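Local coordinates for protein protoporphyrinogen oxidase (Exiguobacterium sibiricum, PDB 3LOV) that probably oxidises coproporphyrinogen III to coproporphyrin III in heme b biosynthesis, using a bound FAD cofactor and molecular oxygen, at residues 44-49 against 55-60. Sequence-based numbering, arbitrary orientation.
With FAD (flavin-adenine dinucleotide), chain B.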
# COMPACT_ATOMS: atom_id res chain seq x y z
N LYS A 44 3.30 -10.01 -3.15
CA LYS A 44 2.16 -9.81 -2.22
C LYS A 44 0.75 -9.97 -2.83
O LYS A 44 -0.23 -10.09 -2.10
CB LYS A 44 2.29 -8.40 -1.64
CG LYS A 44 3.49 -8.24 -0.71
CD LYS A 44 3.83 -6.75 -0.50
CE LYS A 44 4.96 -6.44 0.45
NZ LYS A 44 6.15 -7.31 0.46
N VAL A 45 0.64 -9.89 -4.15
CA VAL A 45 -0.64 -9.98 -4.84
C VAL A 45 -0.96 -11.46 -4.92
O VAL A 45 -0.17 -12.22 -5.45
CB VAL A 45 -0.62 -9.37 -6.28
CG1 VAL A 45 -1.94 -9.66 -7.00
CG2 VAL A 45 -0.31 -7.87 -6.30
N ALA A 46 -2.09 -11.85 -4.37
CA ALA A 46 -2.58 -13.22 -4.46
C ALA A 46 -4.12 -13.19 -4.30
O ALA A 46 -4.63 -12.39 -3.50
CB ALA A 46 -1.94 -14.07 -3.37
N THR A 47 -4.87 -14.01 -5.05
CA THR A 47 -6.33 -13.97 -4.96
C THR A 47 -6.88 -15.38 -4.74
O THR A 47 -6.58 -16.30 -5.51
CB THR A 47 -6.97 -13.39 -6.22
OG1 THR A 47 -6.29 -12.20 -6.63
CG2 THR A 47 -8.47 -13.09 -6.00
N TYR A 48 -7.66 -15.54 -3.69
CA TYR A 48 -8.38 -16.79 -3.46
C TYR A 48 -9.58 -16.90 -4.42
O TYR A 48 -10.49 -16.06 -4.39
CB TYR A 48 -8.88 -16.87 -2.02
CG TYR A 48 -9.57 -18.18 -1.64
CD1 TYR A 48 -8.83 -19.33 -1.36
CD2 TYR A 48 -10.95 -18.24 -1.55
CE1 TYR A 48 -9.46 -20.51 -1.01
CE2 TYR A 48 -11.59 -19.43 -1.21
CZ TYR A 48 -10.84 -20.55 -0.94
OH TYR A 48 -11.48 -21.70 -0.59
N ARG A 49 -9.56 -17.94 -5.27
CA ARG A 49 -10.54 -18.11 -6.34
C ARG A 49 -11.04 -19.55 -6.39
O ARG A 49 -10.72 -20.28 -7.29
CB ARG A 49 -9.90 -17.73 -7.67
CG ARG A 49 -9.66 -16.23 -7.85
CD ARG A 49 -8.82 -15.92 -9.10
NE ARG A 49 -7.44 -16.37 -8.95
CZ ARG A 49 -6.52 -16.40 -9.92
NH1 ARG A 49 -6.79 -16.02 -11.15
NH2 ARG A 49 -5.29 -16.82 -9.63
N ILE A 55 -11.51 -13.44 -3.62
CA ILE A 55 -11.20 -12.75 -2.36
C ILE A 55 -9.71 -12.45 -2.35
O ILE A 55 -8.91 -13.37 -2.49
CB ILE A 55 -11.61 -13.62 -1.17
CG1 ILE A 55 -13.13 -13.78 -1.12
CG2 ILE A 55 -11.13 -13.01 0.16
CD1 ILE A 55 -13.60 -14.87 -0.15
N GLU A 56 -9.34 -11.18 -2.18
CA GLU A 56 -7.91 -10.79 -2.22
C GLU A 56 -7.19 -11.12 -0.92
O GLU A 56 -7.73 -10.92 0.16
CB GLU A 56 -7.76 -9.29 -2.56
CG GLU A 56 -8.37 -8.90 -3.92
CD GLU A 56 -7.69 -9.54 -5.10
OE1 GLU A 56 -6.61 -10.14 -4.91
OE2 GLU A 56 -8.21 -9.43 -6.24
N ARG A 57 -6.00 -11.70 -1.02
CA ARG A 57 -5.21 -12.04 0.14
C ARG A 57 -4.28 -10.92 0.52
O ARG A 57 -3.93 -10.80 1.68
CB ARG A 57 -4.38 -13.28 -0.09
CG ARG A 57 -5.18 -14.58 -0.07
CD ARG A 57 -4.18 -15.71 -0.15
NE ARG A 57 -4.76 -17.03 -0.22
CZ ARG A 57 -4.70 -17.95 0.72
NH1 ARG A 57 -4.14 -17.70 1.90
NH2 ARG A 57 -5.25 -19.13 0.49
N GLY A 58 -3.85 -10.13 -0.46
CA GLY A 58 -3.01 -8.94 -0.24
C GLY A 58 -3.71 -7.64 -0.60
O GLY A 58 -4.79 -7.37 -0.12
N PRO A 59 -3.10 -6.82 -1.45
CA PRO A 59 -3.81 -5.63 -1.95
C PRO A 59 -5.18 -6.02 -2.57
O PRO A 59 -5.28 -7.03 -3.27
CB PRO A 59 -2.92 -5.11 -3.08
CG PRO A 59 -1.61 -5.73 -2.92
CD PRO A 59 -1.79 -7.01 -2.09
N ASP A 60 -6.23 -5.26 -2.30
CA ASP A 60 -7.50 -5.60 -2.93
C ASP A 60 -7.81 -4.73 -4.13
O ASP A 60 -8.67 -5.07 -4.94
CB ASP A 60 -8.66 -5.66 -1.90
CG ASP A 60 -9.18 -4.30 -1.48
OD1 ASP A 60 -8.48 -3.29 -1.67
OD2 ASP A 60 -10.31 -4.25 -0.96
PA FAD B . 6.67 -7.87 -3.60
O1A FAD B . 5.23 -8.06 -3.95
O2A FAD B . 7.08 -8.01 -2.18
O5B FAD B . 7.54 -8.87 -4.47
C5B FAD B . 8.88 -9.17 -4.19
C4B FAD B . 9.25 -10.44 -4.95
O4B FAD B . 10.65 -10.69 -4.87
C3B FAD B . 8.50 -11.64 -4.40
O3B FAD B . 7.93 -12.43 -5.42
C2B FAD B . 9.61 -12.35 -3.65
O2B FAD B . 9.44 -13.73 -3.60
C1B FAD B . 10.84 -12.02 -4.47
N9A FAD B . 12.13 -12.14 -3.78
C8A FAD B . 12.49 -11.90 -2.47
N7A FAD B . 13.81 -12.15 -2.30
C5A FAD B . 14.30 -12.57 -3.51
C6A FAD B . 15.57 -12.95 -3.96
N6A FAD B . 16.63 -12.93 -3.15
N1A FAD B . 15.74 -13.34 -5.28
C2A FAD B . 14.69 -13.30 -6.16
N3A FAD B . 13.44 -12.90 -5.72
C4A FAD B . 13.25 -12.57 -4.42
N1 FAD B . -1.14 -1.40 -2.68
C2 FAD B . -2.24 -0.90 -3.33
O2 FAD B . -2.10 -0.20 -4.35
N3 FAD B . -3.49 -1.15 -2.84
C4 FAD B . -3.70 -1.86 -1.72
O4 FAD B . -4.84 -2.07 -1.36
C4X FAD B . -2.61 -2.35 -1.02
N5 FAD B . -2.82 -3.12 0.12
C5X FAD B . -1.70 -3.62 0.79
C6 FAD B . -1.87 -4.37 1.96
C7 FAD B . -0.76 -4.88 2.65
C7M FAD B . -0.96 -5.69 3.89
C8 FAD B . 0.54 -4.67 2.15
C8M FAD B . 1.77 -5.18 2.87
C9 FAD B . 0.73 -3.93 0.98
C9A FAD B . -0.38 -3.40 0.29
N10 FAD B . -0.20 -2.66 -0.88
C10 FAD B . -1.32 -2.13 -1.53
C1' FAD B . 1.16 -2.35 -1.47
C2' FAD B . 1.47 -3.39 -2.57
O2' FAD B . 1.53 -4.64 -1.99
C3' FAD B . 2.79 -3.13 -3.30
O3' FAD B . 2.55 -2.01 -4.15
C4' FAD B . 3.30 -4.28 -4.21
O4' FAD B . 2.85 -5.58 -3.89
C5' FAD B . 4.81 -4.37 -4.18
O5' FAD B . 5.23 -5.32 -5.13
P FAD B . 6.78 -5.57 -5.34
O1P FAD B . 7.58 -4.29 -5.25
O2P FAD B . 7.08 -6.44 -6.53
O3P FAD B . 7.21 -6.42 -4.01
O HOH W 1 -4.15 -9.57 -3.30
O HOH W 2 -5.19 -18.14 -2.89
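Thr47 holds OG1 beside its own backbone N (chi1 -45°), and Glu56 folds back at chi2 (-65°), which brings the hydroxyl to the carboxylate. Thr47 OG1 donates to Glu56 OE1 at 2.7 Å, meeting it on the syn side but 30° out of the carboxylate plane; both residues are buried. With Glu56 replaced by an alanine, this hydroxyl is likely to lose its carboxylate acceptor and the Leu235 amide its bond to OE2. The backbones of Thr47 and Glu56 form a non-hydrogen-bonded antiparallel pair, and around it the hairpin closes through Tyr48 N to Ile55 O (2.8 Å), Ile55 N to Tyr48 O (2.9 Å) and Arg57 N to Ala46 O (2.9 Å). Beyond the paired strands, a water accepts from Gly58 N and Ala46 N and is hydrogen-bonded to Pro59 O, bridging the two segments. Gly58 CA makes a CA-H...O contact with Lys44 O at 3.5 Å. Both segments run from the hairpin to the FAD site: Lys44 grips one phosphate through N to O1A and NZ to O2A (2.9 Å each), while Pro59 CB lies 3.5 Å from flavin C4X. Helix 235-245 packs against Val45 and Ala46, strand 400-411 against Tyr48 and Arg57, and strand 357-364 against Ile55.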